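Local structure of uncharacterized protein (Bacteroides dorei DSM 17855, 5TGF) at residues V253-G258 with S322-P327; G268-L273 with Q283-G288; P287-A292 with I307-G312; G291-I296 with P327-T332. The protein is of unconfirmed function but belongs to the beta-lactamase-related family of serine hydrolases, can bind calcium and is probably a hydrolase. One frame throughout, in Å; residues are numbered along the deposited sequence.

Contact 1 of 4, residues V253-G258 with S322-P327; sequences VEKALG and SFYGSP
Y324 O and A256 O are joined through one water, which donates to both, at 2.6 Å to Y324 O and 2.8 Å to A256 O. A256 O lies in the last turn of its helix, where main-chain carbonyls run short of amide partners, and here a water donates to it. G258 follows the helix, leaving it with a positive phi of 72°, a conformation that suits glycine. A256 has no more than a methyl group to place, which lets the two backbones close in until its CB is 3.3 Å from Y324 O.

Beside this bridge, K255 lies across the ring of Y324. Its CG is turned away from the backbone N (chi1 -173°) and the chain then runs extended, bringing CE directly over the middle of the ring, 3.8 Å from its centroid. NZ follows at 4.0 Å from the same centroid and makes a cation-pi interaction. A long, flexible lysine suits this surface position because its methylenes pack on the ring while its charge can still meet solvent. F323 CD2 sits over the opposite face, so the tyrosine is held between a lysine and its preceding phenylalanine. Farther along, P327 CG rests 3.9 Å from A256 CB and 3.8 Å from L257 CG, a compact apolar patch for which the carbon ring of proline is well suited.

The contact ties helix 252-257 to the turn F323-S326 just ahead of helix 328-337. Y252, at the start of helix 252-257, touches Y324 and P327, while L257 reaches E272 on strand 270-274.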
loop_
_atom_site.group_PDB
_atom_site.type_symbol
_atom_site.label_atom_id
_atom_site.label_comp_id
_atom_site.label_asym_id
_atom_site.label_seq_id
_atom_site.Cartn_x
_atom_site.Cartn_y
_atom_site.Cartn_z
ATOM N N VAL A 253 8.025 10.475 -2.741
ATOM C CA VAL A 253 9.413 9.987 -2.747
ATOM C C VAL A 253 10.435 11.162 -2.735
ATOM O O VAL A 253 11.451 11.124 -1.986
ATOM C CB VAL A 253 9.648 8.996 -3.900
ATOM C CG1 VAL A 253 11.115 8.779 -4.163
ATOM C CG2 VAL A 253 8.934 7.677 -3.634
ATOM N N GLU A 254 10.164 12.191 -3.528
ATOM C CA GLU A 254 11.044 13.372 -3.580
ATOM C C GLU A 254 10.977 14.168 -2.272
ATOM O O GLU A 254 12.011 14.478 -1.681
ATOM C CB GLU A 254 10.707 14.314 -4.771
ATOM C CG GLU A 254 11.527 15.636 -4.765
ATOM C CD GLU A 254 10.976 16.722 -5.730
ATOM O OE1 GLU A 254 10.554 16.353 -6.841
ATOM O OE2 GLU A 254 10.904 17.948 -5.378
ATOM N N LYS A 255 9.768 14.340 -1.760
ATOM C CA LYS A 255 9.524 15.150 -0.581
ATOM C C LYS A 255 9.980 14.480 0.712
ATOM O O LYS A 255 10.558 15.123 1.570
ATOM C CB LYS A 255 8.027 15.495 -0.485
ATOM C CG LYS A 255 7.730 16.474 0.635
ATOM C CD LYS A 255 6.397 17.165 0.433
ATOM C CE LYS A 255 5.953 17.788 1.737
ATOM N NZ LYS A 255 4.584 18.347 1.615
ATOM N N ALA A 256 9.718 13.190 0.838
ATOM C CA ALA A 256 10.037 12.437 2.049
ATOM C C ALA A 256 11.428 11.838 2.087
ATOM O O ALA A 256 12.016 11.700 3.170
ATOM C CB ALA A 256 8.991 11.339 2.279
ATOM N N LEU A 257 11.947 11.402 0.939
ATOM C CA LEU A 257 13.239 10.749 0.885
ATOM C C LEU A 257 14.327 11.512 0.135
ATOM O O LEU A 257 15.473 11.045 0.078
ATOM C CB LEU A 257 13.115 9.314 0.319
ATOM C CG LEU A 257 12.246 8.352 1.113
ATOM C CD1 LEU A 257 10.897 8.117 0.450
ATOM C CD2 LEU A 257 12.969 7.048 1.321
ATOM N N GLY A 258 13.962 12.581 -0.573
ATOM C CA GLY A 258 14.976 13.306 -1.375
ATOM C C GLY A 258 15.467 12.597 -2.614
ATOM O O GLY A 258 16.553 12.911 -3.125
ATOM N N SER A 322 3.153 12.522 10.185
ATOM C CA SER A 322 2.940 11.084 10.289
ATOM C C SER A 322 2.986 10.409 8.908
ATOM O O SER A 322 2.917 9.175 8.818
ATOM C CB SER A 322 1.611 10.778 10.985
ATOM O OG SER A 322 0.528 11.423 10.354
ATOM N N PHE A 323 2.998 11.199 7.837
ATOM C CA PHE A 323 3.140 10.656 6.469
ATOM C C PHE A 323 4.561 10.876 5.914
ATOM O O PHE A 323 5.324 9.911 5.691
ATOM C CB PHE A 323 2.081 11.287 5.569
ATOM C CG PHE A 323 2.078 10.758 4.166
ATOM C CD1 PHE A 323 1.835 9.407 3.911
ATOM C CD2 PHE A 323 2.181 11.622 3.094
ATOM C CE1 PHE A 323 1.812 8.919 2.609
ATOM C CE2 PHE A 323 2.106 11.153 1.782
ATOM C CZ PHE A 323 1.920 9.795 1.542
ATOM N N TYR A 324 4.939 12.142 5.760
ATOM C CA TYR A 324 6.242 12.472 5.152
ATOM C C TYR A 324 7.444 12.171 6.023
ATOM O O TYR A 324 8.557 12.060 5.507
ATOM C CB TYR A 324 6.269 13.937 4.713
ATOM C CG TYR A 324 5.231 14.251 3.654
ATOM C CD1 TYR A 324 5.397 13.796 2.350
ATOM C CD2 TYR A 324 4.109 14.988 3.937
ATOM C CE1 TYR A 324 4.491 14.077 1.386
ATOM C CE2 TYR A 324 3.178 15.282 2.956
ATOM C CZ TYR A 324 3.410 14.831 1.667
ATOM O OH TYR A 324 2.493 15.053 0.703
ATOM N N GLY A 325 7.241 12.016 7.336
ATOM C CA GLY A 325 8.339 11.729 8.266
ATOM C C GLY A 325 8.671 10.251 8.385
ATOM O O GLY A 325 9.737 9.891 8.867
ATOM N N SER A 326 7.773 9.389 7.905
ATOM C CA SER A 326 7.880 7.952 8.168
ATOM C C SER A 326 9.167 7.250 7.724
ATOM O O SER A 326 9.673 6.380 8.454
ATOM C CB SER A 326 6.689 7.258 7.522
ATOM O OG SER A 326 5.504 7.735 8.150
ATOM N N PRO A 327 9.745 7.627 6.556
ATOM C CA PRO A 327 11.010 6.970 6.193
ATOM C C PRO A 327 12.170 7.205 7.146
ATOM O O PRO A 327 13.211 6.560 6.960
ATOM C CB PRO A 327 11.378 7.606 4.827
ATOM C CG PRO A 327 10.148 8.184 4.333
ATOM C CD PRO A 327 9.276 8.533 5.493
HETATM O O HOH W 1 11.147 12.299 5.721
#

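Contact 2 of 4, residues G268-L273 with Q283-G288; sequences GEWREL and QISSPG
The side chains of E272 and Q283 meet obliquely across the strand pair, carboxylate and amide planes 59° apart. Q283 NE2 donates to E272 OE1 at 2.9 Å, nearly in line with the C-O bond of the acceptor. The other oxygen, E272 OE2, takes the proton of S285 OG at 2.6 Å, but from well above the carboxylate plane, 71° out of it. S285 can do this because its OG is tucked between the backbone N and the carbonyl carbon (chi1 76°). With Y252 OH on OE2 and Y293 OH on OE1 as well, the buried carboxylate is amply supplied with donors, which would be expected to favour its negative charge.

These residues belong to the antiparallel hairpin of strands 270-274 and 281-285, at one border of the main sheet. W270 and S285 form a hydrogen-bonded pair, with W270 N to S285 O at 2.8 Å. Beyond R271 and I284 the register slips by one: E272 N (a weak bond) and L273 N both turn to Q283 O, a classic beta bulge.

L273 runs alongside Q283, pointing the same way, with CD1 3.6 Å from Q283 CB. At the far end P287 stands about perpendicular to W270, its CD 3.4 Å from W270 CD1, and a water in the indole plane connects W270 NE1 to P287 O. S286 OG bonds to the backbone O of S58, the serine of what is probably the SxxK motif of this family.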
loop_
_atom_site.group_PDB
_atom_site.type_symbol
_atom_site.label_atom_id
_atom_site.label_comp_id
_atom_site.label_asym_id
_atom_site.label_seq_id
_atom_site.Cartn_x
_atom_site.Cartn_y
_atom_site.Cartn_z
ATOM N N GLY A 268 0.417 -0.539 -6.389
ATOM C CA GLY A 268 0.037 -0.293 -4.986
ATOM C C GLY A 268 1.167 -0.133 -3.970
ATOM O O GLY A 268 0.973 -0.419 -2.816
ATOM N N GLU A 269 2.342 0.306 -4.411
ATOM C CA GLU A 269 3.497 0.425 -3.556
ATOM C C GLU A 269 4.485 1.437 -4.143
ATOM O O GLU A 269 4.638 1.541 -5.398
ATOM C CB GLU A 269 4.173 -0.936 -3.383
ATOM C CG GLU A 269 4.676 -1.577 -4.684
ATOM C CD GLU A 269 4.627 -3.116 -4.635
ATOM O OE1 GLU A 269 5.686 -3.769 -4.448
ATOM O OE2 GLU A 269 3.492 -3.690 -4.701
ATOM N N TRP A 270 5.153 2.171 -3.256
ATOM C CA TRP A 270 6.174 3.138 -3.649
ATOM C C TRP A 270 7.520 2.457 -3.807
ATOM O O TRP A 270 7.937 1.614 -2.967
ATOM C CB TRP A 270 6.332 4.266 -2.595
ATOM C CG TRP A 270 5.101 5.115 -2.360
ATOM C CD1 TRP A 270 4.104 4.900 -1.432
ATOM C CD2 TRP A 270 4.762 6.331 -3.020
ATOM N NE1 TRP A 270 3.140 5.859 -1.550
ATOM C CE2 TRP A 270 3.524 6.754 -2.511
ATOM C CE3 TRP A 270 5.340 7.053 -4.085
ATOM C CZ2 TRP A 270 2.866 7.882 -2.993
ATOM C CZ3 TRP A 270 4.685 8.207 -4.539
ATOM C CH2 TRP A 270 3.481 8.604 -4.003
ATOM N N ARG A 271 8.205 2.845 -4.870
ATOM C CA ARG A 271 9.603 2.541 -5.101
ATOM C C ARG A 271 10.485 3.634 -4.512
ATOM O O ARG A 271 10.735 4.648 -5.138
ATOM C CB ARG A 271 9.830 2.352 -6.602
ATOM C CG ARG A 271 9.043 1.174 -7.191
ATOM C CD ARG A 271 9.083 1.050 -8.718
ATOM N NE ARG A 271 10.305 1.570 -9.347
ATOM C CZ ARG A 271 11.293 0.869 -9.889
ATOM N NH1 ARG A 271 11.357 -0.453 -9.830
ATOM N NH2 ARG A 271 12.272 1.529 -10.443
ATOM N N GLU A 272 10.799 3.514 -3.224
ATOM C CA GLU A 272 11.431 4.618 -2.491
ATOM C C GLU A 272 12.913 4.778 -2.880
ATOM O O GLU A 272 13.387 5.895 -3.040
ATOM C CB GLU A 272 11.354 4.419 -0.979
ATOM C CG GLU A 272 9.946 4.501 -0.415
ATOM C CD GLU A 272 9.924 4.510 1.111
ATOM O OE1 GLU A 272 10.837 3.957 1.738
ATOM O OE2 GLU A 272 8.936 4.993 1.671
ATOM N N LEU A 273 13.647 3.673 -2.998
ATOM C CA LEU A 273 15.060 3.746 -3.404
ATOM C C LEU A 273 15.269 2.807 -4.591
ATOM O O LEU A 273 14.876 1.608 -4.551
ATOM C CB LEU A 273 15.980 3.330 -2.255
ATOM C CG LEU A 273 15.822 4.049 -0.930
ATOM C CD1 LEU A 273 16.703 3.403 0.153
ATOM C CD2 LEU A 273 16.175 5.513 -1.126
ATOM N N GLN A 283 14.331 -0.467 -2.026
ATOM C CA GLN A 283 13.440 -0.159 -0.885
ATOM C C GLN A 283 12.046 0.170 -1.407
ATOM O O GLN A 283 11.882 1.029 -2.290
ATOM C CB GLN A 283 13.991 0.977 -0.036
ATOM C CG GLN A 283 13.244 1.132 1.298
ATOM C CD GLN A 283 13.964 2.032 2.293
ATOM O OE1 GLN A 283 14.844 1.574 3.008
ATOM N NE2 GLN A 283 13.584 3.314 2.339
ATOM N N ILE A 284 11.075 -0.567 -0.907
ATOM C CA ILE A 284 9.681 -0.450 -1.297
ATOM C C ILE A 284 8.817 -0.273 -0.009
ATOM O O ILE A 284 9.106 -0.836 1.064
ATOM C CB ILE A 284 9.256 -1.736 -2.042
ATOM C CG1 ILE A 284 9.998 -1.845 -3.393
ATOM C CG2 ILE A 284 7.750 -1.773 -2.298
ATOM C CD1 ILE A 284 10.132 -3.264 -3.850
ATOM N N SER A 285 7.760 0.529 -0.123
ATOM C CA SER A 285 6.901 0.828 1.008
ATOM C C SER A 285 5.485 1.140 0.579
ATOM O O SER A 285 5.190 1.308 -0.619
ATOM C CB SER A 285 7.454 2.034 1.747
ATOM O OG SER A 285 7.125 3.192 0.985
ATOM N N SER A 286 4.588 1.207 1.572
ATOM C CA SER A 286 3.209 1.679 1.370
ATOM C C SER A 286 2.719 2.491 2.610
ATOM O O SER A 286 1.882 2.018 3.383
ATOM C CB SER A 286 2.288 0.506 1.074
ATOM O OG SER A 286 1.057 0.937 0.474
ATOM N N PRO A 287 3.250 3.723 2.813
ATOM C CA PRO A 287 2.885 4.471 4.006
ATOM C C PRO A 287 1.438 4.927 3.975
ATOM O O PRO A 287 0.917 5.210 2.914
ATOM C CB PRO A 287 3.807 5.695 3.978
ATOM C CG PRO A 287 4.802 5.411 2.916
ATOM C CD PRO A 287 4.123 4.501 1.933
ATOM N N GLY A 288 0.813 5.015 5.139
ATOM C CA GLY A 288 -0.511 5.641 5.264
ATOM C C GLY A 288 -0.387 7.005 5.910
ATOM O O GLY A 288 0.569 7.252 6.622
HETATM O O HOH W 2 0.802 5.272 0.050
#

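Contact 3 of 4, residues P287-A292 with I307-G312; sequences PGWAGA and IAHVQG
The tight turn G288-W289-A290-G291, of type I, lies in the link between strands 281-285 and 293-297, and may occupy the place where related serine hydrolases carry their KTG or HTG triad. It leans on the chain leaving strand 302-307. A290 is the central residue: its carbonyl O receives V310 N at 2.8 Å, in the carbonyl plane and on a lone pair, the one hydrogen bond between the two segments.

The methyl group of A290 points into the imidazole of H309. CB stands 3.6 Å from the ring centroid and only 4° off the normal, a CH-pi contact over the middle of the face, and it also lies over one face of the neighbouring indole of W289. The small methyl of alanine suits the place between the two rings. They meet obliquely with planes at 86°, W289 CH2 being 3.7 Å from H309 CE1. W289 swings its CG between the backbone N and the carbonyl carbon (chi1 66°), so that the indole lies against A290 and its CZ3 comes 3.9 Å from V310 CG1, while NE1 bonds to G194 O.

H309 has both nitrogens engaged, ND1 donating to V310 O at 2.9 Å and NE2 hydrogen-bonded to H195 NE2, which fixes the ring's rotation. G291 has backbone angles at which a side chain would strike the preceding carbonyl, so glycine belongs there.

Around the contact, H309 also touches V54 of strand 54-55, A308 packs on Y26, and S322, in the loop leading toward helix 328-337, bonds to W289 O.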
loop_
_atom_site.group_PDB
_atom_site.type_symbol
_atom_site.label_atom_id
_atom_site.label_comp_id
_atom_site.label_asym_id
_atom_site.label_seq_id
_atom_site.Cartn_x
_atom_site.Cartn_y
_atom_site.Cartn_z
ATOM N N PRO A 287 3.250 3.723 2.813
ATOM C CA PRO A 287 2.885 4.471 4.006
ATOM C C PRO A 287 1.438 4.927 3.975
ATOM O O PRO A 287 0.917 5.210 2.914
ATOM C CB PRO A 287 3.807 5.695 3.978
ATOM C CG PRO A 287 4.802 5.411 2.916
ATOM C CD PRO A 287 4.123 4.501 1.933
ATOM N N GLY A 288 0.813 5.015 5.139
ATOM C CA GLY A 288 -0.511 5.641 5.264
ATOM C C GLY A 288 -0.387 7.005 5.910
ATOM O O GLY A 288 0.569 7.252 6.622
ATOM N N TRP A 289 -1.380 7.855 5.706
ATOM C CA TRP A 289 -1.314 9.236 6.156
ATOM C C TRP A 289 -1.166 9.340 7.683
ATOM O O TRP A 289 -0.641 10.341 8.181
ATOM C CB TRP A 289 -2.535 10.046 5.700
ATOM C CG TRP A 289 -3.856 9.606 6.326
ATOM C CD1 TRP A 289 -4.708 8.671 5.806
ATOM C CD2 TRP A 289 -4.485 10.086 7.520
ATOM N NE1 TRP A 289 -5.772 8.490 6.619
ATOM C CE2 TRP A 289 -5.699 9.368 7.662
ATOM C CE3 TRP A 289 -4.140 11.015 8.502
ATOM C CZ2 TRP A 289 -6.553 9.546 8.747
ATOM C CZ3 TRP A 289 -5.021 11.218 9.582
ATOM C CH2 TRP A 289 -6.206 10.485 9.685
ATOM N N ALA A 290 -1.716 8.354 8.414
ATOM C CA ALA A 290 -1.816 8.411 9.869
ATOM C C ALA A 290 -0.673 7.718 10.600
ATOM O O ALA A 290 -0.707 7.604 11.850
ATOM C CB ALA A 290 -3.167 7.840 10.336
ATOM N N GLY A 291 0.361 7.315 9.871
ATOM C CA GLY A 291 1.600 6.857 10.479
ATOM C C GLY A 291 2.024 5.416 10.241
ATOM O O GLY A 291 3.179 5.086 10.444
ATOM N N ALA A 292 1.132 4.576 9.722
ATOM C CA ALA A 292 1.500 3.205 9.404
ATOM C C ALA A 292 2.581 3.213 8.302
ATOM O O ALA A 292 2.423 3.895 7.263
ATOM C CB ALA A 292 0.283 2.412 8.936
ATOM N N ILE A 307 3.157 0.307 13.213
ATOM C CA ILE A 307 1.705 0.503 13.189
ATOM C C ILE A 307 1.285 1.461 14.314
ATOM O O ILE A 307 1.757 1.380 15.460
ATOM C CB ILE A 307 0.935 -0.824 13.244
ATOM C CG1 ILE A 307 -0.524 -0.631 12.855
ATOM C CG2 ILE A 307 1.076 -1.493 14.602
ATOM C CD1 ILE A 307 -1.295 -1.955 12.776
ATOM N N ALA A 308 0.436 2.419 13.949
ATOM C CA ALA A 308 -0.028 3.460 14.802
ATOM C C ALA A 308 -1.030 4.315 14.025
ATOM O O ALA A 308 -1.139 4.173 12.803
ATOM C CB ALA A 308 1.135 4.321 15.284
ATOM N N HIS A 309 -1.740 5.179 14.736
ATOM C CA HIS A 309 -2.711 6.097 14.117
ATOM C C HIS A 309 -2.575 7.453 14.809
ATOM O O HIS A 309 -2.859 7.605 15.988
ATOM C CB HIS A 309 -4.149 5.570 14.192
ATOM C CG HIS A 309 -5.115 6.324 13.324
ATOM N ND1 HIS A 309 -5.355 7.679 13.473
ATOM C CD2 HIS A 309 -5.838 5.938 12.247
ATOM C CE1 HIS A 309 -6.194 8.082 12.527
ATOM N NE2 HIS A 309 -6.483 7.052 11.764
ATOM N N VAL A 310 -2.132 8.443 14.059
ATOM C CA VAL A 310 -1.894 9.809 14.599
ATOM C C VAL A 310 -3.166 10.345 15.251
ATOM O O VAL A 310 -4.311 10.015 14.846
ATOM C CB VAL A 310 -1.359 10.758 13.468
ATOM C CG1 VAL A 310 -2.505 11.141 12.527
ATOM C CG2 VAL A 310 -0.669 12.000 14.021
ATOM N N GLN A 311 -2.978 11.121 16.307
ATOM C CA GLN A 311 -4.083 11.923 16.844
ATOM C C GLN A 311 -3.890 13.354 16.427
ATOM O O GLN A 311 -2.771 13.866 16.448
ATOM C CB GLN A 311 -4.301 11.780 18.360
ATOM C CG GLN A 311 -3.139 11.976 19.313
ATOM C CD GLN A 311 -3.296 11.172 20.646
ATOM O OE1 GLN A 311 -4.399 10.694 21.003
ATOM N NE2 GLN A 311 -2.179 11.028 21.392
ATOM N N GLY A 312 -4.971 13.952 15.951
ATOM C CA GLY A 312 -4.933 15.301 15.416
ATOM C C GLY A 312 -4.493 15.273 13.974
ATOM O O GLY A 312 -4.654 14.275 13.286
#

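Contact 4 of 4, residues G291-I296 with P327-T332; sequences GAYPWI and PVLSET
Hydrogen bonding across the contact centres on Y293 OH and S330 OG, 2.7 Å apart. Y293 turns its ring away from its own backbone N (chi1 -176°), sending the hydroxyl out from the strand to the first turn of helix 328-337. S330 meets it with OG set between its backbone N and carbonyl carbon (chi1 45°), a position that holds the hydroxyl on the side of the helix facing the strand. Water provides a second polar link: it accepts from W295 NE1 at 2.9 Å and donates to S330 O in a longer bond of 3.3 Å.

Among the ring contacts, S330 CB lies over the five-membered ring of W295, 3.5 Å from its centroid and 15° off the normal, a CH-pi contact that the short side chain of serine makes at close range. P327 N lies over one face of Y293, displaced toward the rim, and S330 CB is at the edge of the same ring.

Apolar packing comes from L329: its side chain and that of Y293 run antiparallel to one another, with L329 CD1 3.9 Å from Y293 CD2.

A serine therefore serves both aromatic residues of the strand, its hydroxyl for tyrosine and its methylene for tryptophan. In this buried helix-on-sheet interface Y293 OH meets both S330 OG and the carboxylate of E272 on strand 270-274, which would probably polarise the phenol, while W295 NE1 is satisfied by water.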
loop_
_atom_site.group_PDB
_atom_site.type_symbol
_atom_site.label_atom_id
_atom_site.label_comp_id
_atom_site.label_asym_id
_atom_site.label_seq_id
_atom_site.Cartn_x
_atom_site.Cartn_y
_atom_site.Cartn_z
ATOM N N GLY A 291 0.361 7.315 9.871
ATOM C CA GLY A 291 1.600 6.857 10.479
ATOM C C GLY A 291 2.024 5.416 10.241
ATOM O O GLY A 291 3.179 5.086 10.444
ATOM N N ALA A 292 1.132 4.576 9.722
ATOM C CA ALA A 292 1.500 3.205 9.404
ATOM C C ALA A 292 2.581 3.213 8.302
ATOM O O ALA A 292 2.423 3.895 7.263
ATOM C CB ALA A 292 0.283 2.412 8.936
ATOM N N TYR A 293 3.659 2.487 8.530
ATOM C CA TYR A 293 4.797 2.454 7.596
ATOM C C TYR A 293 5.345 1.030 7.501
ATOM O O TYR A 293 6.139 0.604 8.369
ATOM C CB TYR A 293 5.888 3.375 8.068
ATOM C CG TYR A 293 7.055 3.453 7.094
ATOM C CD1 TYR A 293 6.934 4.132 5.876
ATOM C CD2 TYR A 293 8.283 2.933 7.424
ATOM C CE1 TYR A 293 8.005 4.207 4.992
ATOM C CE2 TYR A 293 9.350 3.002 6.561
ATOM C CZ TYR A 293 9.211 3.651 5.346
ATOM O OH TYR A 293 10.302 3.683 4.486
ATOM N N PRO A 294 4.959 0.317 6.453
ATOM C CA PRO A 294 5.576 -0.925 6.108
ATOM C C PRO A 294 6.671 -0.761 5.053
ATOM O O PRO A 294 6.501 -0.006 4.089
ATOM C CB PRO A 294 4.401 -1.720 5.555
ATOM C CG PRO A 294 3.548 -0.678 4.863
ATOM C CD PRO A 294 3.832 0.629 5.546
ATOM N N TRP A 295 7.767 -1.496 5.186
ATOM C CA TRP A 295 8.791 -1.445 4.158
ATOM C C TRP A 295 9.595 -2.711 4.025
ATOM O O TRP A 295 9.692 -3.523 4.974
ATOM C CB TRP A 295 9.719 -0.266 4.396
ATOM C CG TRP A 295 10.820 -0.511 5.377
ATOM C CD1 TRP A 295 12.142 -0.694 5.080
ATOM C CD2 TRP A 295 10.735 -0.483 6.809
ATOM N NE1 TRP A 295 12.865 -0.886 6.242
ATOM C CE2 TRP A 295 12.045 -0.694 7.315
ATOM C CE3 TRP A 295 9.683 -0.287 7.721
ATOM C CZ2 TRP A 295 12.329 -0.770 8.699
ATOM C CZ3 TRP A 295 9.957 -0.363 9.097
ATOM C CH2 TRP A 295 11.281 -0.569 9.567
ATOM N N ILE A 296 10.239 -2.821 2.874
ATOM C CA ILE A 296 11.264 -3.824 2.641
ATOM C C ILE A 296 12.494 -3.088 2.105
ATOM O O ILE A 296 12.378 -2.222 1.216
ATOM C CB ILE A 296 10.791 -4.848 1.621
ATOM C CG1 ILE A 296 9.677 -5.721 2.202
ATOM C CG2 ILE A 296 11.937 -5.696 1.113
ATOM C CD1 ILE A 296 9.087 -6.660 1.167
ATOM N N PRO A 327 9.745 7.627 6.556
ATOM C CA PRO A 327 11.010 6.970 6.193
ATOM C C PRO A 327 12.170 7.205 7.146
ATOM O O PRO A 327 13.211 6.560 6.960
ATOM C CB PRO A 327 11.378 7.606 4.827
ATOM C CG PRO A 327 10.148 8.184 4.333
ATOM C CD PRO A 327 9.276 8.533 5.493
ATOM N N VAL A 328 12.024 8.051 8.165
ATOM C CA VAL A 328 13.046 8.072 9.249
ATOM C C VAL A 328 13.205 6.677 9.884
ATOM O O VAL A 328 14.287 6.314 10.379
ATOM C CB VAL A 328 12.800 9.158 10.324
ATOM C CG1 VAL A 328 11.656 8.774 11.237
ATOM C CG2 VAL A 328 14.058 9.395 11.151
ATOM N N LEU A 329 12.149 5.862 9.827
ATOM C CA LEU A 329 12.186 4.546 10.431
ATOM C C LEU A 329 13.106 3.587 9.661
ATOM O O LEU A 329 13.964 2.910 10.232
ATOM C CB LEU A 329 10.773 3.955 10.488
ATOM C CG LEU A 329 9.838 4.658 11.454
ATOM C CD1 LEU A 329 8.391 4.328 11.085
ATOM C CD2 LEU A 329 10.156 4.264 12.891
ATOM N N SER A 330 12.923 3.525 8.354
ATOM C CA SER A 330 13.792 2.695 7.514
ATOM C C SER A 330 15.226 3.261 7.467
ATOM O O SER A 330 16.179 2.491 7.453
ATOM C CB SER A 330 13.215 2.556 6.108
ATOM O OG SER A 330 12.772 3.818 5.639
ATOM N N GLU A 331 15.368 4.577 7.495
ATOM C CA GLU A 331 16.706 5.197 7.491
ATOM C C GLU A 331 17.461 4.798 8.750
ATOM O O GLU A 331 18.646 4.430 8.696
ATOM C CB GLU A 331 16.579 6.738 7.480
ATOM C CG GLU A 331 17.899 7.501 7.475
ATOM C CD GLU A 331 17.723 9.015 7.564
ATOM O OE1 GLU A 331 18.426 9.757 6.870
ATOM O OE2 GLU A 331 16.864 9.482 8.317
ATOM N N THR A 332 16.771 4.857 9.891
ATOM C CA THR A 332 17.386 4.556 11.194
ATOM C C THR A 332 17.708 3.066 11.304
ATOM O O THR A 332 18.789 2.674 11.793
ATOM C CB THR A 332 16.497 5.038 12.340
ATOM O OG1 THR A 332 16.174 6.431 12.189
ATOM C CG2 THR A 332 17.176 4.846 13.716
HETATM O O HOH W 3 15.776 -0.569 6.434
#

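Contact 1 is at the surface; contacts 2, 3 and 4 are buried. Contact 2 builds the border of the main antiparallel sheet, contact 4 lays helix 328-337 on the neighbouring strand 293-297, and contact 3 joins the loops at the strand ends. The chemistry follows place: a lysine over an aromatic ring at the surface, backbone bonds and a buried carboxylate in the sheet, rings and one main-chain bond between loops, and hydroxyl and CH-pi contacts beneath the helix. Waters bridge contacts 1, 2 and 4. Contacts 1 and 4 share P327, contacts 2 and 3 share P287 and G288, and E272 with Y293 couples contact 2 to contact 4.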